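Local coordinates for protein KLLA0E08119p (Kluyveromyces lactis, PDB 3VA7) that probably uses biotin and ATP to carboxylate urea to urea-1-carboxylate, this chain being the urea carboxylase part of a longer protein that probably also hydrolyses allophanate, at residues 961-966 and 1009-1014; 935-940 and 1081-1086; 237-242 and 285-290. All coordinates share one frame; numbering follows the deposited sequence.

From the N terminus, the chain first closes interaction 3, where strand 237-242 and helix segment 285-290 come together across 42 intervening residues within the biotin carboxylase part. The other two lie far from it, in the carboxyltransferase part, with centres about 61 Å (interaction 2) and 78 Å (interaction 1) from that of interaction 3. Segment 935-940 opens a loop of 140 residues that closes at 1081-1086, joining the starts of two helices. Nested inside that loop, interaction 1 sets helix segment 961-966 against the loop 1009-1014, in the neighbourhood of the urea and biotin sites. Interactions 1 and 2 touch, Val961 packing on Glu935, whereas interaction 3 is complete before either begins.

Interaction 1: 961-966 and 1009-1014; sequences VDFIAD and LGTKYN
Gly1010 is where the loop 1009-1014 passes nearest the helical segment 961-966, its CA lying 5.9 Å from the CA of Ile964. The loop is almost fully extended at Gly1010 and Thr1011, and with no side chain at Gly1010 the ring of Phe963 can lie against the backbone, at its CA. Phe963 makes most of the contact. Its CG stands anti to the backbone N (chi1 169°), which sends the ring off the helix to the loop, where CE2 lies 3.8 Å from Gly1010 CA and CZ lies 3.6 Å from Thr1011 CG2. Gly1010 CA and Thr1011 CG2 both meet the ring obliquely, while Thr1011 N sits at its edge, in plane. The side chains of Phe963 and Thr1011 cross at about a right angle. This is buried packing in the carboxyltransferase domain: the side chain of Thr1011 is about 11 Å from the bound urea, and the link to that pocket runs through the backbone of Tyr1013, hydrogen-bonded to the backbone of Gly1043. Ile1142 touches both Phe963 and Thr1011, and Asn968 ties Ile964 O to Leu1009 N. Threonine suits its place by facing two ways: its methyl meets the aromatic ring, while OG1 donates to Lys1012 O at 3.1 Å, in the carbonyl plane and on a lone pair. With an alanine here, Phe963 CZ would probably lose its nearest packing partner in the loop and Lys1012 O its side-chain donor. Ile964 adds a looser contact, its CG2 methyl lying 4.5 Å from the carbonyl oxygen Leu1009 O.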
ATOM      1  N   VAL A 961      -8.285  26.995 -13.579  1.00 26.93           N
ATOM      2  CA  VAL A 961      -7.334  27.536 -14.538  1.00 25.00           C
ATOM      3  C   VAL A 961      -7.791  28.893 -14.954  1.00 26.71           C
ATOM      4  O   VAL A 961      -6.970  29.811 -15.060  1.00 27.64           O
ATOM      5  CB  VAL A 961      -7.109  26.604 -15.711  1.00 25.43           C
ATOM      6  CG1 VAL A 961      -6.432  27.345 -16.951  1.00 23.09           C
ATOM      7  CG2 VAL A 961      -6.322  25.371 -15.242  1.00 19.09           C
ATOM      8  N   ASP A 962      -9.106  29.061 -15.102  1.00 27.74           N
ATOM      9  CA  ASP A 962      -9.677  30.368 -15.406  1.00 29.09           C
ATOM     10  C   ASP A 962      -9.419  31.468 -14.351  1.00 29.32           C
ATOM     11  O   ASP A 962      -9.087  32.599 -14.707  1.00 30.14           O
ATOM     12  CB  ASP A 962     -11.171  30.242 -15.667  1.00 30.73           C
ATOM     13  CG  ASP A 962     -11.479  29.562 -16.983  1.00 32.98           C
ATOM     14  OD1 ASP A 962     -10.670  29.646 -17.925  1.00 36.54           O
ATOM     15  OD2 ASP A 962     -12.555  28.946 -17.068  1.00 39.47           O
ATOM     16  N   PHE A 963      -9.583  31.143 -13.076  1.00 28.78           N
ATOM     17  CA  PHE A 963      -9.033  31.948 -12.022  1.00 29.56           C
ATOM     18  C   PHE A 963      -7.530  32.333 -12.198  1.00 30.78           C
ATOM     19  O   PHE A 963      -7.217  33.539 -12.157  1.00 30.32           O
ATOM     20  CB  PHE A 963      -9.249  31.264 -10.690  1.00 29.98           C
ATOM     21  CG  PHE A 963      -8.492  31.891  -9.585  1.00 30.63           C
ATOM     22  CD1 PHE A 963      -8.833  33.158  -9.129  1.00 34.62           C
ATOM     23  CD2 PHE A 963      -7.401  31.239  -9.015  1.00 30.95           C
ATOM     24  CE1 PHE A 963      -8.098  33.768  -8.103  1.00 33.05           C
ATOM     25  CE2 PHE A 963      -6.684  31.821  -8.009  1.00 28.73           C
ATOM     26  CZ  PHE A 963      -7.014  33.079  -7.557  1.00 32.04           C
ATOM     27  N   ILE A 964      -6.613  31.360 -12.388  1.00 30.74           N
ATOM     28  CA  ILE A 964      -5.223  31.739 -12.596  1.00 31.66           C
ATOM     29  C   ILE A 964      -5.199  32.745 -13.741  1.00 31.99           C
ATOM     30  O   ILE A 964      -4.623  33.848 -13.615  1.00 31.93           O
ATOM     31  CB  ILE A 964      -4.226  30.617 -13.086  1.00 32.64           C
ATOM     32  CG1 ILE A 964      -4.114  29.345 -12.207  1.00 31.86           C
ATOM     33  CG2 ILE A 964      -2.856  31.250 -13.399  1.00 32.43           C
ATOM     34  CD1 ILE A 964      -4.562  29.491 -10.848  1.00 37.34           C
ATOM     35  N   ALA A 965      -5.816  32.364 -14.862  1.00 31.96           N
ATOM     36  CA  ALA A 965      -5.797  33.230 -16.069  1.00 32.32           C
ATOM     37  C   ALA A 965      -6.328  34.614 -15.781  1.00 32.47           C
ATOM     38  O   ALA A 965      -5.689  35.610 -16.099  1.00 33.27           O
ATOM     39  CB  ALA A 965      -6.552  32.617 -17.202  1.00 31.36           C
ATOM     40  N   ASP A 966      -7.475  34.684 -15.141  1.00 33.36           N
ATOM     41  CA  ASP A 966      -8.121  35.971 -14.882  1.00 35.68           C
ATOM     42  C   ASP A 966      -7.332  36.879 -13.916  1.00 35.94           C
ATOM     43  O   ASP A 966      -7.177  38.073 -14.164  1.00 36.34           O
ATOM     44  CB  ASP A 966      -9.560  35.704 -14.411  1.00 36.67           C
ATOM     45  CG  ASP A 966     -10.429  36.959 -14.289  1.00 41.99           C
ATOM     46  OD1 ASP A 966     -11.452  36.834 -13.563  1.00 50.80           O
ATOM     47  OD2 ASP A 966     -10.175  38.036 -14.901  1.00 42.96           O
ATOM     48  N   LEU A1009       0.260  34.987  -9.930  1.00 29.08           N
ATOM     49  CA  LEU A1009      -0.530  35.158  -8.724  1.00 28.14           C
ATOM     50  C   LEU A1009      -1.582  34.037  -8.605  1.00 27.32           C
ATOM     51  O   LEU A1009      -1.881  33.334  -9.576  1.00 27.50           O
ATOM     52  CB  LEU A1009      -1.212  36.488  -8.789  1.00 29.15           C
ATOM     53  CG  LEU A1009      -0.429  37.811  -8.749  1.00 31.49           C
ATOM     54  CD1 LEU A1009      -1.457  38.934  -8.685  1.00 30.36           C
ATOM     55  CD2 LEU A1009       0.513  37.881  -7.507  1.00 31.20           C
ATOM     56  N   GLY A1010      -2.174  33.869  -7.436  1.00 26.03           N
ATOM     57  CA  GLY A1010      -3.097  32.760  -7.237  1.00 24.22           C
ATOM     58  C   GLY A1010      -3.545  32.756  -5.811  1.00 24.80           C
ATOM     59  O   GLY A1010      -3.494  33.798  -5.146  1.00 25.94           O
ATOM     60  N   THR A1011      -3.974  31.606  -5.320  1.00 23.88           N
ATOM     61  CA  THR A1011      -4.340  31.469  -3.937  1.00 25.20           C
ATOM     62  C   THR A1011      -4.561  29.981  -3.706  1.00 25.74           C
ATOM     63  O   THR A1011      -4.748  29.213  -4.651  1.00 26.26           O
ATOM     64  CB  THR A1011      -5.655  32.215  -3.553  1.00 26.00           C
ATOM     65  OG1 THR A1011      -5.883  32.064  -2.149  1.00 28.93           O
ATOM     66  CG2 THR A1011      -6.911  31.605  -4.250  1.00 25.97           C
ATOM     67  N   LYS A1012      -4.544  29.581  -2.449  1.00 25.92           N
ATOM     68  CA  LYS A1012      -4.798  28.219  -2.085  1.00 26.83           C
ATOM     69  C   LYS A1012      -6.242  28.200  -1.655  1.00 28.06           C
ATOM     70  O   LYS A1012      -6.813  29.267  -1.365  1.00 29.43           O
ATOM     71  CB  LYS A1012      -3.838  27.831  -0.980  1.00 26.66           C
ATOM     72  CG  LYS A1012      -2.381  27.637  -1.526  1.00 24.65           C
ATOM     73  CD  LYS A1012      -1.352  28.343  -0.664  1.00 24.24           C
ATOM     74  CE  LYS A1012       0.037  27.926  -1.030  1.00 24.95           C
ATOM     75  NZ  LYS A1012       1.024  28.589  -0.182  1.00 26.63           N
ATOM     76  N   TYR A1013      -6.877  27.038  -1.664  1.00 27.84           N
ATOM     77  CA  TYR A1013      -8.295  27.018  -1.383  1.00 27.97           C
ATOM     78  C   TYR A1013      -8.640  27.537   0.033  1.00 28.72           C
ATOM     79  O   TYR A1013      -7.813  27.488   0.969  1.00 28.65           O
ATOM     80  CB  TYR A1013      -8.835  25.599  -1.560  1.00 28.18           C
ATOM     81  CG  TYR A1013      -9.154  25.136  -2.995  1.00 28.11           C
ATOM     82  CD1 TYR A1013      -8.374  25.546  -4.115  1.00 25.78           C
ATOM     83  CD2 TYR A1013     -10.209  24.244  -3.227  1.00 29.28           C
ATOM     84  CE1 TYR A1013      -8.668  25.103  -5.403  1.00 25.78           C
ATOM     85  CE2 TYR A1013     -10.507  23.769  -4.544  1.00 27.51           C
ATOM     86  CZ  TYR A1013      -9.746  24.194  -5.597  1.00 27.66           C
ATOM     87  OH  TYR A1013     -10.048  23.714  -6.838  1.00 28.43           O
ATOM     88  N   ASN A1014      -9.861  28.062   0.172  1.00 28.36           N
ATOM     89  CA  ASN A1014     -10.387  28.495   1.435  1.00 27.23           C
ATOM     90  C   ASN A1014     -11.813  28.004   1.603  1.00 27.52           C
ATOM     91  O   ASN A1014     -12.748  28.627   1.096  1.00 27.37           O
ATOM     92  CB  ASN A1014     -10.289  30.017   1.517  1.00 26.90           C
ATOM     93  CG  ASN A1014     -11.159  30.617   2.627  1.00 28.58           C
ATOM     94  OD1 ASN A1014     -11.738  31.710   2.450  1.00 37.55           O
ATOM     95  ND2 ASN A1014     -11.301  29.911   3.738  1.00 22.95           N
TER

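Interaction 2: 935-940 and 1081-1086; sequences EDSKTL and VTEEEL
Glu1083, in the first turn of helix 1083-1094, reaches across to the start of helix 937-949 and binds Ser937, the first helical residue after the N-cap Asp936. Each helix follows one of two neighbouring parallel strands, 1075-1081 and 922-934, of the carboxyltransferase part. Asp936 caps its own helix, OD2 accepting from Lys938 N at 3.0 Å. Its OD2 is 4.3 Å from Glu1083 OE1, a closeness of like charges that is probably eased by Arg1049, whose NE forms a salt bridge with Asp936 OD2. CB and CG of Glu1083 pass alongside Asp936 CB, each at 4.1 Å. With CG anti to the backbone N (chi1 177°) and an extended chain beyond it, the carboxylate arrives directly at Ser937, CD lying 3.5 Å from Ser937 OG. A glutamate is long enough to span the gap, and its two oxygens match the amide and hydroxyl that one serine offers. OE1 accepts from Ser937 N at 2.7 Å in a nearly straight bond (169°), on the syn side but 30° out of the carboxylate plane. Finally, Glu1083 OE2 uses its syn lone pair to take the bond from Ser937 OG, at 2.7 Å.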
ATOM      1  N   GLU A 935      -6.113  19.461 -17.680  1.00 26.51           N
ATOM      2  CA  GLU A 935      -7.547  19.569 -17.328  1.00 27.02           C
ATOM      3  C   GLU A 935      -8.327  18.355 -17.760  1.00 26.36           C
ATOM      4  O   GLU A 935      -9.342  18.491 -18.419  1.00 27.62           O
ATOM      5  CB  GLU A 935      -8.214  20.820 -17.932  1.00 25.70           C
ATOM      6  CG  GLU A 935      -8.022  21.993 -17.091  1.00 28.89           C
ATOM      7  CD  GLU A 935      -8.873  23.188 -17.451  1.00 30.42           C
ATOM      8  OE1 GLU A 935      -9.324  23.864 -16.534  1.00 31.04           O
ATOM      9  OE2 GLU A 935      -9.074  23.492 -18.634  1.00 34.76           O
ATOM     10  N   ASP A 936      -7.856  17.184 -17.384  1.00 25.80           N
ATOM     11  CA  ASP A 936      -8.497  15.932 -17.731  1.00 25.49           C
ATOM     12  C   ASP A 936      -9.689  15.730 -16.846  1.00 25.37           C
ATOM     13  O   ASP A 936      -9.929  16.516 -15.943  1.00 26.56           O
ATOM     14  CB  ASP A 936      -7.515  14.810 -17.475  1.00 25.66           C
ATOM     15  CG  ASP A 936      -7.057  14.783 -16.038  1.00 30.38           C
ATOM     16  OD1 ASP A 936      -6.314  15.737 -15.644  1.00 37.30           O
ATOM     17  OD2 ASP A 936      -7.459  13.868 -15.288  1.00 31.42           O
ATOM     18  N   SER A 937     -10.398  14.630 -17.030  1.00 25.13           N
ATOM     19  CA  SER A 937     -11.620  14.443 -16.327  1.00 25.36           C
ATOM     20  C   SER A 937     -11.427  14.272 -14.813  1.00 25.59           C
ATOM     21  O   SER A 937     -12.284  14.678 -14.024  1.00 26.16           O
ATOM     22  CB  SER A 937     -12.388  13.266 -16.925  1.00 25.86           C
ATOM     23  OG  SER A 937     -11.803  11.998 -16.611  1.00 26.01           O
ATOM     24  N   LYS A 938     -10.336  13.657 -14.382  1.00 24.88           N
ATOM     25  CA  LYS A 938     -10.242  13.363 -12.954  1.00 24.62           C
ATOM     26  C   LYS A 938      -9.887  14.611 -12.130  1.00 24.80           C
ATOM     27  O   LYS A 938     -10.390  14.792 -11.014  1.00 24.90           O
ATOM     28  CB  LYS A 938      -9.333  12.187 -12.698  1.00 23.57           C
ATOM     29  CG  LYS A 938     -10.011  10.920 -13.108  1.00 26.53           C
ATOM     30  CD  LYS A 938      -9.095   9.727 -13.172  1.00 28.42           C
ATOM     31  CE  LYS A 938      -9.873   8.477 -13.332  1.00 29.30           C
ATOM     32  NZ  LYS A 938      -8.913   7.341 -13.507  1.00 34.26           N
ATOM     33  N   THR A 939      -9.075  15.473 -12.736  1.00 24.48           N
ATOM     34  CA  THR A 939      -8.749  16.761 -12.198  1.00 25.78           C
ATOM     35  C   THR A 939     -10.004  17.628 -12.102  1.00 27.07           C
ATOM     36  O   THR A 939     -10.296  18.191 -11.048  1.00 27.69           O
ATOM     37  CB  THR A 939      -7.783  17.505 -13.145  1.00 26.25           C
ATOM     38  OG1 THR A 939      -6.741  16.639 -13.591  1.00 28.22           O
ATOM     39  CG2 THR A 939      -7.198  18.709 -12.493  1.00 24.22           C
ATOM     40  N   LEU A 940     -10.742  17.770 -13.218  1.00 27.91           N
ATOM     41  CA  LEU A 940     -11.962  18.541 -13.190  1.00 27.11           C
ATOM     42  C   LEU A 940     -12.941  17.935 -12.168  1.00 27.24           C
ATOM     43  O   LEU A 940     -13.508  18.666 -11.347  1.00 26.37           O
ATOM     44  CB  LEU A 940     -12.547  18.716 -14.571  1.00 27.74           C
ATOM     45  CG  LEU A 940     -11.747  19.523 -15.625  1.00 28.29           C
ATOM     46  CD1 LEU A 940     -12.339  19.422 -17.027  1.00 23.68           C
ATOM     47  CD2 LEU A 940     -11.609  20.975 -15.241  1.00 28.49           C
ATOM     48  N   VAL A1081       0.447  15.226 -23.010  1.00 28.30           N
ATOM     49  CA  VAL A1081      -0.251  14.041 -23.473  1.00 28.50           C
ATOM     50  C   VAL A1081      -1.762  14.196 -23.270  1.00 29.66           C
ATOM     51  O   VAL A1081      -2.266  15.022 -22.448  1.00 28.77           O
ATOM     52  CB  VAL A1081       0.123  12.713 -22.752  1.00 28.86           C
ATOM     53  CG1 VAL A1081       1.497  12.284 -23.097  1.00 26.10           C
ATOM     54  CG2 VAL A1081      -0.151  12.753 -21.207  1.00 28.55           C
ATOM     55  N   THR A1082      -2.463  13.370 -24.030  1.00 29.73           N
ATOM     56  CA  THR A1082      -3.903  13.250 -23.992  1.00 30.30           C
ATOM     57  C   THR A1082      -4.317  12.519 -22.720  1.00 30.09           C
ATOM     58  O   THR A1082      -3.535  11.747 -22.204  1.00 30.06           O
ATOM     59  CB  THR A1082      -4.273  12.440 -25.252  1.00 31.08           C
ATOM     60  OG1 THR A1082      -4.555  13.370 -26.304  1.00 30.57           O
ATOM     61  CG2 THR A1082      -5.434  11.480 -25.043  1.00 32.00           C
ATOM     62  N   GLU A1083      -5.533  12.727 -22.226  1.00 30.53           N
ATOM     63  CA  GLU A1083      -6.025  11.923 -21.107  1.00 31.60           C
ATOM     64  C   GLU A1083      -5.856  10.408 -21.310  1.00 33.30           C
ATOM     65  O   GLU A1083      -5.295   9.712 -20.440  1.00 33.87           O
ATOM     66  CB  GLU A1083      -7.446  12.262 -20.684  1.00 30.38           C
ATOM     67  CG  GLU A1083      -7.906  11.337 -19.587  1.00 32.18           C
ATOM     68  CD  GLU A1083      -9.100  11.823 -18.797  1.00 32.02           C
ATOM     69  OE1 GLU A1083      -9.491  12.973 -18.962  1.00 31.53           O
ATOM     70  OE2 GLU A1083      -9.650  11.045 -17.997  1.00 33.72           O
ATOM     71  N   GLU A1084      -6.310   9.884 -22.442  1.00 34.47           N
ATOM     72  CA  GLU A1084      -6.198   8.443 -22.707  1.00 35.36           C
ATOM     73  C   GLU A1084      -4.711   7.990 -22.837  1.00 34.31           C
ATOM     74  O   GLU A1084      -4.350   6.918 -22.393  1.00 34.32           O
ATOM     75  CB  GLU A1084      -7.046   8.042 -23.941  1.00 36.43           C
ATOM     76  CG  GLU A1084      -7.686   6.599 -23.920  1.00 41.84           C
ATOM     77  CD  GLU A1084      -8.732   6.358 -22.799  1.00 49.19           C
ATOM     78  OE1 GLU A1084      -8.584   5.399 -21.989  1.00 52.08           O
ATOM     79  OE2 GLU A1084      -9.704   7.135 -22.708  1.00 53.56           O
ATOM     80  N   GLU A1085      -3.850   8.807 -23.421  1.00 33.58           N
ATOM     81  CA  GLU A1085      -2.450   8.469 -23.483  1.00 33.00           C
ATOM     82  C   GLU A1085      -1.833   8.411 -22.075  1.00 33.58           C
ATOM     83  O   GLU A1085      -0.869   7.646 -21.845  1.00 34.32           O
ATOM     84  CB  GLU A1085      -1.671   9.481 -24.309  1.00 33.10           C
ATOM     85  CG  GLU A1085      -1.933   9.464 -25.793  1.00 35.47           C
ATOM     86  CD  GLU A1085      -1.240  10.605 -26.584  1.00 39.67           C
ATOM     87  OE1 GLU A1085      -0.776  11.638 -26.047  1.00 40.91           O
ATOM     88  OE2 GLU A1085      -1.191  10.482 -27.805  1.00 42.77           O
ATOM     89  N   LEU A1086      -2.361   9.245 -21.166  1.00 32.80           N
ATOM     90  CA  LEU A1086      -1.935   9.311 -19.774  1.00 31.37           C
ATOM     91  C   LEU A1086      -2.414   8.122 -18.996  1.00 31.14           C
ATOM     92  O   LEU A1086      -1.746   7.677 -18.118  1.00 32.45           O
ATOM     93  CB  LEU A1086      -2.436  10.591 -19.077  1.00 31.01           C
ATOM     94  CG  LEU A1086      -2.127  10.663 -17.580  1.00 27.84           C
ATOM     95  CD1 LEU A1086      -0.648  10.862 -17.387  1.00 28.97           C
ATOM     96  CD2 LEU A1086      -2.850  11.769 -16.891  1.00 24.15           C
TER

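Interaction 3: 237-242 and 285-290; sequences VEIQMM and AASERL
Flanking the contact of Ile239 with Ser287 are two flat groups, the Gln240 amide on the strand and the Arg289 guanidinium on the helix. The amide donates through NE2 to Met241 O at 3.3 Å, close to its own plane but well above that of the carbonyl, while OE1 accepts from Arg255. The guanidinium lays one face over Ala285 O and Ala286 CA, toward its rim, and its NE and NH2 donate to the backbone oxygens of Ala155 and Lys156. The contact itself sets the branched aliphatic chain of Ile239 against the hydroxymethyl group of Ser287. Ser287 OG approaches the branch point of Ile239, 3.3 Å from CB, and the CG2 of Ile239 rests 3.8 Å from Ser287 CB. Chi1 of -69° sets OG beside the backbone N of Ser287 and anti to its carbonyl carbon, turned back along the helix, where it is hydrogen-bonded to Met283 O; the buried hydroxyl is thus satisfied within its own helix. Serine is small enough for the CA atoms of Ile239 and Ser287 to come within 6.9 Å. Farther along the strand, Met241, whose CB also points toward the helix, brings CG to 4.3 Å from Ser287 O. Strand 235-244 pairs with 249-261 and 299-307, and helix 277-293, which comes between strands 264-270 and 299-307 in the chain, backs the antiparallel sheet of the ATP-binding (ATP-grasp) domain of the biotin carboxylase part.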
ATOM      1  N   VAL A 237       1.379 -43.132  -7.138  1.00 46.28           N
ATOM      2  CA  VAL A 237       2.769 -43.217  -7.529  1.00 43.81           C
ATOM      3  C   VAL A 237       2.759 -43.111  -9.026  1.00 43.09           C
ATOM      4  O   VAL A 237       2.016 -43.834  -9.689  1.00 44.22           O
ATOM      5  CB  VAL A 237       3.429 -44.500  -7.092  1.00 43.39           C
ATOM      6  CG1 VAL A 237       4.891 -44.468  -7.451  1.00 42.35           C
ATOM      7  CG2 VAL A 237       3.273 -44.698  -5.584  1.00 44.10           C
ATOM      8  N   GLU A 238       3.523 -42.180  -9.581  1.00 40.75           N
ATOM      9  CA  GLU A 238       3.499 -42.020 -11.008  1.00 39.07           C
ATOM     10  C   GLU A 238       4.906 -42.189 -11.540  1.00 38.53           C
ATOM     11  O   GLU A 238       5.903 -41.991 -10.806  1.00 38.59           O
ATOM     12  CB  GLU A 238       2.876 -40.680 -11.376  1.00 39.36           C
ATOM     13  CG  GLU A 238       3.722 -39.452 -10.958  1.00 40.19           C
ATOM     14  CD  GLU A 238       2.954 -38.146 -11.025  1.00 41.45           C
ATOM     15  OE1 GLU A 238       1.697 -38.143 -11.153  1.00 41.92           O
ATOM     16  OE2 GLU A 238       3.627 -37.101 -10.941  1.00 42.54           O
ATOM     17  N   ILE A 239       4.995 -42.577 -12.806  1.00 37.23           N
ATOM     18  CA  ILE A 239       6.275 -42.744 -13.445  1.00 36.48           C
ATOM     19  C   ILE A 239       6.439 -41.685 -14.502  1.00 36.55           C
ATOM     20  O   ILE A 239       5.565 -41.470 -15.324  1.00 37.34           O
ATOM     21  CB  ILE A 239       6.440 -44.153 -14.055  1.00 36.49           C
ATOM     22  CG1 ILE A 239       6.401 -45.239 -12.973  1.00 34.43           C
ATOM     23  CG2 ILE A 239       7.796 -44.260 -14.844  1.00 36.93           C
ATOM     24  CD1 ILE A 239       7.777 -45.511 -12.366  1.00 34.59           C
ATOM     25  N   GLN A 240       7.560 -40.999 -14.470  1.00 36.45           N
ATOM     26  CA  GLN A 240       7.875 -40.034 -15.511  1.00 36.33           C
ATOM     27  C   GLN A 240       8.580 -40.779 -16.614  1.00 36.62           C
ATOM     28  O   GLN A 240       9.639 -41.394 -16.385  1.00 36.75           O
ATOM     29  CB  GLN A 240       8.807 -38.953 -14.971  1.00 36.12           C
ATOM     30  CG  GLN A 240       9.397 -38.079 -16.030  1.00 35.70           C
ATOM     31  CD  GLN A 240       8.388 -37.096 -16.579  1.00 36.41           C
ATOM     32  OE1 GLN A 240       7.864 -36.243 -15.852  1.00 36.15           O
ATOM     33  NE2 GLN A 240       8.077 -37.233 -17.849  1.00 33.21           N
ATOM     34  N   MET A 241       8.024 -40.711 -17.817  1.00 37.01           N
ATOM     35  CA  MET A 241       8.591 -41.445 -18.912  1.00 37.71           C
ATOM     36  C   MET A 241       8.922 -40.527 -20.077  1.00 37.43           C
ATOM     37  O   MET A 241       8.307 -39.470 -20.264  1.00 38.66           O
ATOM     38  CB  MET A 241       7.665 -42.624 -19.259  1.00 38.65           C
ATOM     39  CG  MET A 241       7.606 -43.065 -20.699  1.00 42.38           C
ATOM     40  SD  MET A 241       6.024 -42.590 -21.413  1.00 53.11           S
ATOM     41  CE  MET A 241       6.713 -41.897 -22.914  1.00 47.81           C
ATOM     42  N   MET A 242       9.919 -40.919 -20.847  1.00 36.14           N
ATOM     43  CA  MET A 242      10.269 -40.225 -22.070  1.00 35.38           C
ATOM     44  C   MET A 242      10.154 -41.209 -23.268  1.00 34.31           C
ATOM     45  O   MET A 242      10.554 -42.385 -23.175  1.00 33.78           O
ATOM     46  CB  MET A 242      11.683 -39.684 -21.897  1.00 35.47           C
ATOM     47  CG  MET A 242      11.999 -38.277 -22.485  1.00 38.57           C
ATOM     48  SD  MET A 242      11.048 -36.765 -22.083  1.00 38.90           S
ATOM     49  CE  MET A 242      10.722 -37.025 -20.356  1.00 36.35           C
ATOM     50  N   ALA A 285       9.235 -50.764 -15.950  1.00 52.91           N
ATOM     51  CA  ALA A 285       9.130 -51.566 -17.169  1.00 51.13           C
ATOM     52  C   ALA A 285       7.742 -51.527 -17.795  1.00 49.82           C
ATOM     53  O   ALA A 285       7.634 -51.552 -19.023  1.00 50.17           O
ATOM     54  CB  ALA A 285       9.623 -52.990 -16.963  1.00 51.24           C
ATOM     55  N   ALA A 286       6.697 -51.416 -16.979  1.00 48.01           N
ATOM     56  CA  ALA A 286       5.317 -51.384 -17.506  1.00 46.78           C
ATOM     57  C   ALA A 286       5.078 -50.074 -18.244  1.00 46.10           C
ATOM     58  O   ALA A 286       4.461 -50.032 -19.329  1.00 46.83           O
ATOM     59  CB  ALA A 286       4.299 -51.561 -16.393  1.00 46.30           C
ATOM     60  N   SER A 287       5.613 -49.008 -17.658  1.00 44.47           N
ATOM     61  CA  SER A 287       5.552 -47.678 -18.245  1.00 42.60           C
ATOM     62  C   SER A 287       6.299 -47.623 -19.582  1.00 41.13           C
ATOM     63  O   SER A 287       5.851 -47.014 -20.528  1.00 41.06           O
ATOM     64  CB  SER A 287       6.104 -46.633 -17.247  1.00 42.23           C
ATOM     65  OG  SER A 287       5.248 -46.481 -16.138  1.00 40.99           O
ATOM     66  N   GLU A 288       7.434 -48.282 -19.670  1.00 40.08           N
ATOM     67  CA  GLU A 288       8.169 -48.288 -20.927  1.00 39.32           C
ATOM     68  C   GLU A 288       7.424 -49.090 -21.998  1.00 38.94           C
ATOM     69  O   GLU A 288       7.527 -48.771 -23.187  1.00 39.05           O
ATOM     70  CB  GLU A 288       9.602 -48.806 -20.731  1.00 38.92           C
ATOM     71  CG  GLU A 288      10.372 -48.136 -19.596  1.00 38.06           C
ATOM     72  CD  GLU A 288      11.857 -48.419 -19.623  1.00 39.02           C
ATOM     73  OE1 GLU A 288      12.627 -47.604 -19.052  1.00 36.75           O
ATOM     74  OE2 GLU A 288      12.266 -49.452 -20.212  1.00 40.84           O
ATOM     75  N   ARG A 289       6.655 -50.107 -21.589  1.00 38.23           N
ATOM     76  CA  ARG A 289       5.927 -50.922 -22.582  1.00 37.78           C
ATOM     77  C   ARG A 289       4.809 -50.104 -23.138  1.00 36.80           C
ATOM     78  O   ARG A 289       4.568 -50.081 -24.340  1.00 36.28           O
ATOM     79  CB  ARG A 289       5.388 -52.232 -22.005  1.00 38.08           C
ATOM     80  CG  ARG A 289       6.475 -53.248 -21.682  1.00 37.16           C
ATOM     81  CD  ARG A 289       5.852 -54.569 -21.348  1.00 41.04           C
ATOM     82  NE  ARG A 289       5.007 -54.574 -20.139  1.00 40.51           N
ATOM     83  CZ  ARG A 289       5.447 -54.876 -18.917  1.00 37.17           C
ATOM     84  NH1 ARG A 289       6.735 -55.149 -18.714  1.00 36.42           N
ATOM     85  NH2 ARG A 289       4.606 -54.852 -17.894  1.00 35.83           N
ATOM     86  N   LEU A 290       4.166 -49.386 -22.240  1.00 36.74           N
ATOM     87  CA  LEU A 290       3.058 -48.539 -22.616  1.00 36.53           C
ATOM     88  C   LEU A 290       3.549 -47.470 -23.543  1.00 36.78           C
ATOM     89  O   LEU A 290       2.903 -47.183 -24.557  1.00 38.46           O
ATOM     90  CB  LEU A 290       2.466 -47.912 -21.388  1.00 36.17           C
ATOM     91  CG  LEU A 290       1.054 -47.394 -21.578  1.00 37.32           C
ATOM     92  CD1 LEU A 290       0.415 -47.258 -20.190  1.00 34.16           C
ATOM     93  CD2 LEU A 290       1.088 -46.046 -22.306  1.00 38.86           C
TER